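Long-range contact in major capsid protein (Human herpesvirus 1, PDB 1NO7), which builds the icosahedral capsid shell of the virus as its major structural protein, the crystallised fragment being the protein's upper domain: residues A34-G46 with W59-V71. Numbering follows the deposited sequence.
Sequences ANPYGAYVAAPAG and WGQRLAHGRVRWV
Tyr37 and Trp70 meet as an offset edge-to-face pair, the six-membered ring of Trp70 turning its edge toward the tyrosine face, with planes at 79° and centroids 5.5 Å apart. With CG swung anti to the backbone N (chi1 -174°), the Tyr37 side chain also lies beside the Leu63 CD2 methyl and Val68 CG1, while its hydroxyl is hydrogen-bonded to the carbonyls of Pro538 and Val540. Tyrosine suits this place because its ring packs among apolar groups and its buried OH still finds polar partners. Beside it, the indole of Trp70 is sandwiched: Gly38 CA makes a CH-pi contact 3.6 Å from the centroid of the six-membered ring, and Val68 CB and Val71 CG2 lie over the opposite face. Lacking a side chain, Gly38 lets the indole lie close against its backbone.

The second aromatic pair meets rim to rim: Tyr40 CD2 comes within 3.5 Å of Trp59 CZ2, and neither ring covers the other. Arg62 CD rests over one face of the Trp59 indole. The extended arginine carries its guanidinium past Pro36 to the carbonyl of Pro114, to which NH2 is hydrogen-bonded.

Gly66, with no side chain, lets the backbones pass closely, its CA 5.0 Å from Asn35 CA, and Asn35 CB sits beside Arg67 O. Tyr40 N is hydrogen-bonded to Pro36 O at 2.8 Å, closing a turn that carries Tyr37 and Tyr40. Through two aromatic pairs, the loop at the first modelled residues of the upper domain packs against helix 60-64 and the loop after it.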
ATOM      1  N   ALA A  34      -9.065  29.312 -10.966  1.00120.93           N
ATOM      2  CA  ALA A  34      -8.718  27.884 -11.227  1.00120.93           C
ATOM      3  C   ALA A  34      -8.719  27.068  -9.938  1.00120.93           C
ATOM      4  O   ALA A  34      -8.752  27.630  -8.840  1.00120.93           O
ATOM      5  CB  ALA A  34      -7.355  27.802 -11.889  1.00 44.10           C
ATOM      6  N   ASN A  35      -8.681  25.743 -10.072  1.00 71.92           N
ATOM      7  CA  ASN A  35      -8.675  24.856  -8.909  1.00 71.92           C
ATOM      8  C   ASN A  35      -7.326  24.153  -8.769  1.00 71.92           C
ATOM      9  O   ASN A  35      -7.049  23.170  -9.461  1.00 71.92           O
ATOM     10  CB  ASN A  35      -9.785  23.821  -9.024  1.00 55.05           C
ATOM     11  CG  ASN A  35      -9.965  23.042  -7.753  1.00 55.05           C
ATOM     12  OD1 ASN A  35     -10.906  22.263  -7.620  1.00 55.05           O
ATOM     13  ND2 ASN A  35      -9.057  23.246  -6.800  1.00 55.05           N
ATOM     14  N   PRO A  36      -6.491  24.633  -7.832  1.00 51.74           N
ATOM     15  CA  PRO A  36      -5.144  24.144  -7.521  1.00 51.74           C
ATOM     16  C   PRO A  36      -5.022  22.787  -6.864  1.00 51.74           C
ATOM     17  O   PRO A  36      -3.908  22.387  -6.511  1.00 51.74           O
ATOM     18  CB  PRO A  36      -4.589  25.235  -6.613  1.00 48.85           C
ATOM     19  CG  PRO A  36      -5.776  25.553  -5.787  1.00 48.85           C
ATOM     20  CD  PRO A  36      -6.912  25.623  -6.821  1.00 48.85           C
ATOM     21  N   TYR A  37      -6.134  22.073  -6.705  1.00 56.73           N
ATOM     22  CA  TYR A  37      -6.060  20.780  -6.041  1.00 56.73           C
ATOM     23  C   TYR A  37      -4.873  19.942  -6.504  1.00 56.73           C
ATOM     24  O   TYR A  37      -3.899  19.780  -5.767  1.00 56.73           O
ATOM     25  CB  TYR A  37      -7.352  19.980  -6.207  1.00 51.55           C
ATOM     26  CG  TYR A  37      -7.363  18.677  -5.407  1.00 51.55           C
ATOM     27  CD1 TYR A  37      -8.430  17.773  -5.516  1.00 51.55           C
ATOM     28  CD2 TYR A  37      -6.283  18.324  -4.578  1.00 51.55           C
ATOM     29  CE1 TYR A  37      -8.419  16.551  -4.831  1.00 51.55           C
ATOM     30  CE2 TYR A  37      -6.258  17.104  -3.888  1.00 51.55           C
ATOM     31  CZ  TYR A  37      -7.326  16.221  -4.022  1.00 51.55           C
ATOM     32  OH  TYR A  37      -7.277  14.994  -3.383  1.00 51.55           O
ATOM     33  N   GLY A  38      -4.929  19.409  -7.713  1.00 40.37           N
ATOM     34  CA  GLY A  38      -3.814  18.592  -8.157  1.00 40.37           C
ATOM     35  C   GLY A  38      -2.479  19.326  -8.200  1.00 40.37           C
ATOM     36  O   GLY A  38      -1.419  18.697  -8.241  1.00 40.37           O
ATOM     37  N   ALA A  39      -2.520  20.654  -8.169  1.00 46.52           N
ATOM     38  CA  ALA A  39      -1.305  21.452  -8.265  1.00 46.52           C
ATOM     39  C   ALA A  39      -0.519  21.651  -6.982  1.00 46.52           C
ATOM     40  O   ALA A  39       0.714  21.644  -7.013  1.00 46.52           O
ATOM     41  CB  ALA A  39      -1.630  22.810  -8.876  1.00153.87           C
ATOM     42  N   TYR A  40      -1.220  21.827  -5.863  1.00 37.51           N
ATOM     43  CA  TYR A  40      -0.564  22.060  -4.573  1.00 37.51           C
ATOM     44  C   TYR A  40      -0.079  20.822  -3.818  1.00 37.51           C
ATOM     45  O   TYR A  40      -0.615  19.725  -3.977  1.00 37.51           O
ATOM     46  CB  TYR A  40      -1.491  22.847  -3.660  1.00 83.19           C
ATOM     47  CG  TYR A  40      -0.774  23.524  -2.517  1.00 83.19           C
ATOM     48  CD1 TYR A  40       0.324  24.349  -2.755  1.00 83.19           C
ATOM     49  CD2 TYR A  40      -1.240  23.412  -1.212  1.00 83.19           C
ATOM     50  CE1 TYR A  40       0.934  25.058  -1.724  1.00 83.19           C
ATOM     51  CE2 TYR A  40      -0.636  24.119  -0.169  1.00 83.19           C
ATOM     52  CZ  TYR A  40       0.448  24.945  -0.434  1.00 83.19           C
ATOM     53  OH  TYR A  40       1.020  25.689   0.576  1.00 83.19           O
ATOM     54  N   VAL A  41       0.942  21.015  -2.987  1.00 36.76           N
ATOM     55  CA  VAL A  41       1.501  19.930  -2.184  1.00 36.76           C
ATOM     56  C   VAL A  41       1.868  20.443  -0.792  1.00 36.76           C
ATOM     57  O   VAL A  41       2.834  21.201  -0.627  1.00 36.76           O
ATOM     58  CB  VAL A  41       2.763  19.301  -2.855  1.00  6.46           C
ATOM     59  CG1 VAL A  41       3.610  18.551  -1.807  1.00  6.46           C
ATOM     60  CG2 VAL A  41       2.329  18.332  -3.961  1.00  6.46           C
ATOM     61  N   ALA A  42       1.085  20.020   0.202  1.00 68.34           N
ATOM     62  CA  ALA A  42       1.288  20.414   1.597  1.00 68.34           C
ATOM     63  C   ALA A  42       2.388  19.609   2.303  1.00 68.34           C
ATOM     64  O   ALA A  42       2.948  18.653   1.751  1.00 68.34           O
ATOM     65  CB  ALA A  42      -0.030  20.284   2.367  1.00148.04           C
ATOM     66  N   ALA A  43       2.701  20.016   3.528  1.00 76.61           N
ATOM     67  CA  ALA A  43       3.710  19.337   4.321  1.00 76.61           C
ATOM     68  C   ALA A  43       3.028  18.659   5.517  1.00 76.61           C
ATOM     69  O   ALA A  43       2.040  19.171   6.060  1.00 76.61           O
ATOM     70  CB  ALA A  43       4.755  20.334   4.790  1.00 10.09           C
ATOM     71  N   PRO A  44       3.547  17.492   5.933  1.00 73.21           N
ATOM     72  CA  PRO A  44       3.050  16.678   7.048  1.00 73.21           C
ATOM     73  C   PRO A  44       2.471  17.440   8.243  1.00 73.21           C
ATOM     74  O   PRO A  44       3.176  18.187   8.928  1.00 73.21           O
ATOM     75  CB  PRO A  44       4.269  15.846   7.411  1.00 51.29           C
ATOM     76  CG  PRO A  44       4.840  15.552   6.057  1.00 51.29           C
ATOM     77  CD  PRO A  44       4.787  16.911   5.385  1.00 51.29           C
ATOM     78  N   ALA A  45       1.182  17.218   8.493  1.00 99.65           N
ATOM     79  CA  ALA A  45       0.460  17.869   9.583  1.00 99.65           C
ATOM     80  C   ALA A  45       0.229  16.980  10.820  1.00 99.65           C
ATOM     81  O   ALA A  45      -0.919  16.653  11.158  1.00 99.65           O
ATOM     82  CB  ALA A  45      -0.883  18.389   9.059  1.00 73.24           C
ATOM     83  N   GLY A  46       1.317  16.594  11.485  1.00100.29           N
ATOM     84  CA  GLY A  46       1.233  15.769  12.686  1.00100.29           C
ATOM     85  C   GLY A  46       0.353  14.522  12.687  1.00100.29           C
ATOM     86  O   GLY A  46       0.542  13.630  11.854  1.00100.29           O
ATOM     87  N   TRP A  59     -10.206  22.454   2.321  1.00 69.24           N
ATOM     88  CA  TRP A  59     -10.350  22.376   0.878  1.00 69.24           C
ATOM     89  C   TRP A  59     -11.762  21.975   0.509  1.00 69.24           C
ATOM     90  O   TRP A  59     -12.016  21.556  -0.615  1.00 69.24           O
ATOM     91  CB  TRP A  59      -9.374  21.350   0.299  1.00 47.97           C
ATOM     92  CG  TRP A  59      -7.928  21.686   0.528  1.00 47.97           C
ATOM     93  CD1 TRP A  59      -7.278  21.766   1.728  1.00 47.97           C
ATOM     94  CD2 TRP A  59      -6.947  21.969  -0.475  1.00 47.97           C
ATOM     95  NE1 TRP A  59      -5.949  22.078   1.536  1.00 47.97           N
ATOM     96  CE2 TRP A  59      -5.720  22.209   0.194  1.00 47.97           C
ATOM     97  CE3 TRP A  59      -6.985  22.046  -1.876  1.00 47.97           C
ATOM     98  CZ2 TRP A  59      -4.540  22.519  -0.489  1.00 47.97           C
ATOM     99  CZ3 TRP A  59      -5.811  22.355  -2.560  1.00 47.97           C
ATOM    100  CH2 TRP A  59      -4.602  22.588  -1.861  1.00 47.97           C
ATOM    101  N   GLY A  60     -12.680  22.092   1.460  1.00 74.38           N
ATOM    102  CA  GLY A  60     -14.053  21.727   1.171  1.00 74.38           C
ATOM    103  C   GLY A  60     -14.613  22.649   0.108  1.00 74.38           C
ATOM    104  O   GLY A  60     -15.360  22.237  -0.785  1.00 74.38           O
ATOM    105  N   GLN A  61     -14.233  23.918   0.210  1.00 68.36           N
ATOM    106  CA  GLN A  61     -14.685  24.925  -0.729  1.00 68.36           C
ATOM    107  C   GLN A  61     -13.890  24.778  -2.009  1.00 68.36           C
ATOM    108  O   GLN A  61     -14.452  24.466  -3.061  1.00 68.36           O
ATOM    109  CB  GLN A  61     -14.470  26.316  -0.140  1.00164.99           C
ATOM    110  CG  GLN A  61     -15.110  26.492   1.221  1.00164.99           C
ATOM    111  CD  GLN A  61     -14.813  27.843   1.825  1.00164.99           C
ATOM    112  OE1 GLN A  61     -15.194  28.877   1.275  1.00164.99           O
ATOM    113  NE2 GLN A  61     -14.122  27.847   2.962  1.00164.99           N
ATOM    114  N   ARG A  62     -12.581  24.997  -1.905  1.00 71.72           N
ATOM    115  CA  ARG A  62     -11.684  24.889  -3.047  1.00 71.72           C
ATOM    116  C   ARG A  62     -12.089  23.759  -3.997  1.00 71.72           C
ATOM    117  O   ARG A  62     -11.989  23.904  -5.221  1.00 71.72           O
ATOM    118  CB  ARG A  62     -10.259  24.655  -2.565  1.00 96.21           C
ATOM    119  CG  ARG A  62      -9.688  25.781  -1.735  1.00 96.21           C
ATOM    120  CD  ARG A  62      -8.383  25.326  -1.103  1.00 96.21           C
ATOM    121  NE  ARG A  62      -7.654  26.396  -0.426  1.00 96.21           N
ATOM    122  CZ  ARG A  62      -7.013  27.384  -1.046  1.00 96.21           C
ATOM    123  NH1 ARG A  62      -7.004  27.457  -2.374  1.00 96.21           N
ATOM    124  NH2 ARG A  62      -6.368  28.299  -0.334  1.00 96.21           N
ATOM    125  N   LEU A  63     -12.561  22.648  -3.431  1.00 74.87           N
ATOM    126  CA  LEU A  63     -12.968  21.480  -4.217  1.00 74.87           C
ATOM    127  C   LEU A  63     -14.343  21.579  -4.871  1.00 74.87           C
ATOM    128  O   LEU A  63     -14.457  21.495  -6.088  1.00 74.87           O
ATOM    129  CB  LEU A  63     -12.926  20.216  -3.350  1.00 64.80           C
ATOM    130  CG  LEU A  63     -11.575  19.790  -2.758  1.00 64.80           C
ATOM    131  CD1 LEU A  63     -11.807  18.706  -1.717  1.00 64.80           C
ATOM    132  CD2 LEU A  63     -10.647  19.297  -3.855  1.00 64.80           C
ATOM    133  N   ALA A  64     -15.385  21.740  -4.064  1.00 76.99           N
ATOM    134  CA  ALA A  64     -16.743  21.830  -4.590  1.00 76.99           C
ATOM    135  C   ALA A  64     -16.928  23.009  -5.548  1.00 76.99           C
ATOM    136  O   ALA A  64     -17.799  22.980  -6.426  1.00 76.99           O
ATOM    137  CB  ALA A  64     -17.734  21.933  -3.439  1.00149.96           C
ATOM    138  N   HIS A  65     -16.106  24.040  -5.376  1.00129.94           N
ATOM    139  CA  HIS A  65     -16.182  25.227  -6.218  1.00129.94           C
ATOM    140  C   HIS A  65     -15.607  24.970  -7.606  1.00129.94           C
ATOM    141  O   HIS A  65     -16.296  24.437  -8.479  1.00129.94           O
ATOM    142  CB  HIS A  65     -15.442  26.394  -5.557  1.00166.32           C
ATOM    143  CG  HIS A  65     -15.551  27.682  -6.310  1.00166.32           C
ATOM    144  ND1 HIS A  65     -14.979  27.873  -7.549  1.00166.32           N
ATOM    145  CD2 HIS A  65     -16.180  28.841  -6.005  1.00166.32           C
ATOM    146  CE1 HIS A  65     -15.250  29.092  -7.975  1.00166.32           C
ATOM    147  NE2 HIS A  65     -15.979  29.701  -7.056  1.00166.32           N
ATOM    148  N   GLY A  66     -14.345  25.346  -7.804  1.00104.64           N
ATOM    149  CA  GLY A  66     -13.712  25.153  -9.095  1.00104.64           C
ATOM    150  C   GLY A  66     -13.833  23.731  -9.613  1.00104.64           C
ATOM    151  O   GLY A  66     -14.355  22.859  -8.922  1.00104.64           O
ATOM    152  N   ARG A  67     -13.367  23.493 -10.834  1.00 95.62           N
ATOM    153  CA  ARG A  67     -13.418  22.155 -11.404  1.00 95.62           C
ATOM    154  C   ARG A  67     -12.008  21.590 -11.523  1.00 95.62           C
ATOM    155  O   ARG A  67     -11.037  22.346 -11.596  1.00 95.62           O
ATOM    156  CB  ARG A  67     -14.084  22.169 -12.778  1.00101.27           C
ATOM    157  CG  ARG A  67     -14.212  20.783 -13.365  1.00101.27           C
ATOM    158  CD  ARG A  67     -14.769  19.858 -12.304  1.00101.27           C
ATOM    159  NE  ARG A  67     -14.671  18.449 -12.659  1.00101.27           N
ATOM    160  CZ  ARG A  67     -14.970  17.459 -11.825  1.00101.27           C
ATOM    161  NH1 ARG A  67     -15.378  17.730 -10.590  1.00101.27           N
ATOM    162  NH2 ARG A  67     -14.866  16.200 -12.224  1.00101.27           N
ATOM    163  N   VAL A  68     -11.889  20.264 -11.529  1.00 54.87           N
ATOM    164  CA  VAL A  68     -10.576  19.629 -11.639  1.00 54.87           C
ATOM    165  C   VAL A  68     -10.328  19.098 -13.040  1.00 54.87           C
ATOM    166  O   VAL A  68     -11.174  18.416 -13.625  1.00 54.87           O
ATOM    167  CB  VAL A  68     -10.405  18.478 -10.623  1.00 54.58           C
ATOM    168  CG1 VAL A  68     -10.314  19.043  -9.219  1.00 54.58           C
ATOM    169  CG2 VAL A  68     -11.570  17.504 -10.731  1.00 54.58           C
ATOM    170  N   ARG A  69      -9.145  19.410 -13.555  1.00 56.11           N
ATOM    171  CA  ARG A  69      -8.744  19.016 -14.897  1.00 56.11           C
ATOM    172  C   ARG A  69      -8.345  17.541 -15.012  1.00 56.11           C
ATOM    173  O   ARG A  69      -9.074  16.741 -15.622  1.00 56.11           O
ATOM    174  CB  ARG A  69      -7.575  19.900 -15.355  1.00182.24           C
ATOM    175  CG  ARG A  69      -7.449  20.110 -16.861  1.00182.24           C
ATOM    176  CD  ARG A  69      -6.095  20.727 -17.188  1.00182.24           C
ATOM    177  NE  ARG A  69      -5.741  21.783 -16.240  1.00182.24           N
ATOM    178  CZ  ARG A  69      -4.525  22.311 -16.117  1.00182.24           C
ATOM    179  NH1 ARG A  69      -3.531  21.885 -16.886  1.00182.24           N
ATOM    180  NH2 ARG A  69      -4.298  23.259 -15.216  1.00182.24           N
ATOM    181  N   TRP A  70      -7.199  17.185 -14.414  1.00 45.67           N
ATOM    182  CA  TRP A  70      -6.666  15.812 -14.487  1.00 45.67           C
ATOM    183  C   TRP A  70      -7.716  14.722 -14.289  1.00 45.67           C
ATOM    184  O   TRP A  70      -7.673  13.677 -14.944  1.00 45.67           O
ATOM    185  CB  TRP A  70      -5.488  15.621 -13.514  1.00 80.63           C
ATOM    186  CG  TRP A  70      -5.848  15.586 -12.057  1.00 80.63           C
ATOM    187  CD1 TRP A  70      -5.879  14.485 -11.229  1.00 80.63           C
ATOM    188  CD2 TRP A  70      -6.223  16.700 -11.250  1.00 80.63           C
ATOM    189  NE1 TRP A  70      -6.248  14.855  -9.958  1.00 80.63           N
ATOM    190  CE2 TRP A  70      -6.466  16.209  -9.943  1.00 80.63           C
ATOM    191  CE3 TRP A  70      -6.378  18.070 -11.501  1.00 80.63           C
ATOM    192  CZ2 TRP A  70      -6.856  17.044  -8.896  1.00 80.63           C
ATOM    193  CZ3 TRP A  70      -6.769  18.902 -10.455  1.00 80.63           C
ATOM    194  CH2 TRP A  70      -7.003  18.384  -9.170  1.00 80.63           C
ATOM    195  N   VAL A  71      -8.667  14.970 -13.402  1.00 73.33           N
ATOM    196  CA  VAL A  71      -9.711  13.995 -13.159  1.00 73.33           C
ATOM    197  C   VAL A  71     -10.684  14.045 -14.337  1.00 73.33           C
ATOM    198  O   VAL A  71     -11.702  14.731 -14.269  1.00 73.33           O
ATOM    199  CB  VAL A  71     -10.468  14.319 -11.857  1.00120.49           C
ATOM    200  CG1 VAL A  71     -11.488  13.236 -11.566  1.00120.49           C
ATOM    201  CG2 VAL A  71      -9.479  14.456 -10.707  1.00120.49           C
TER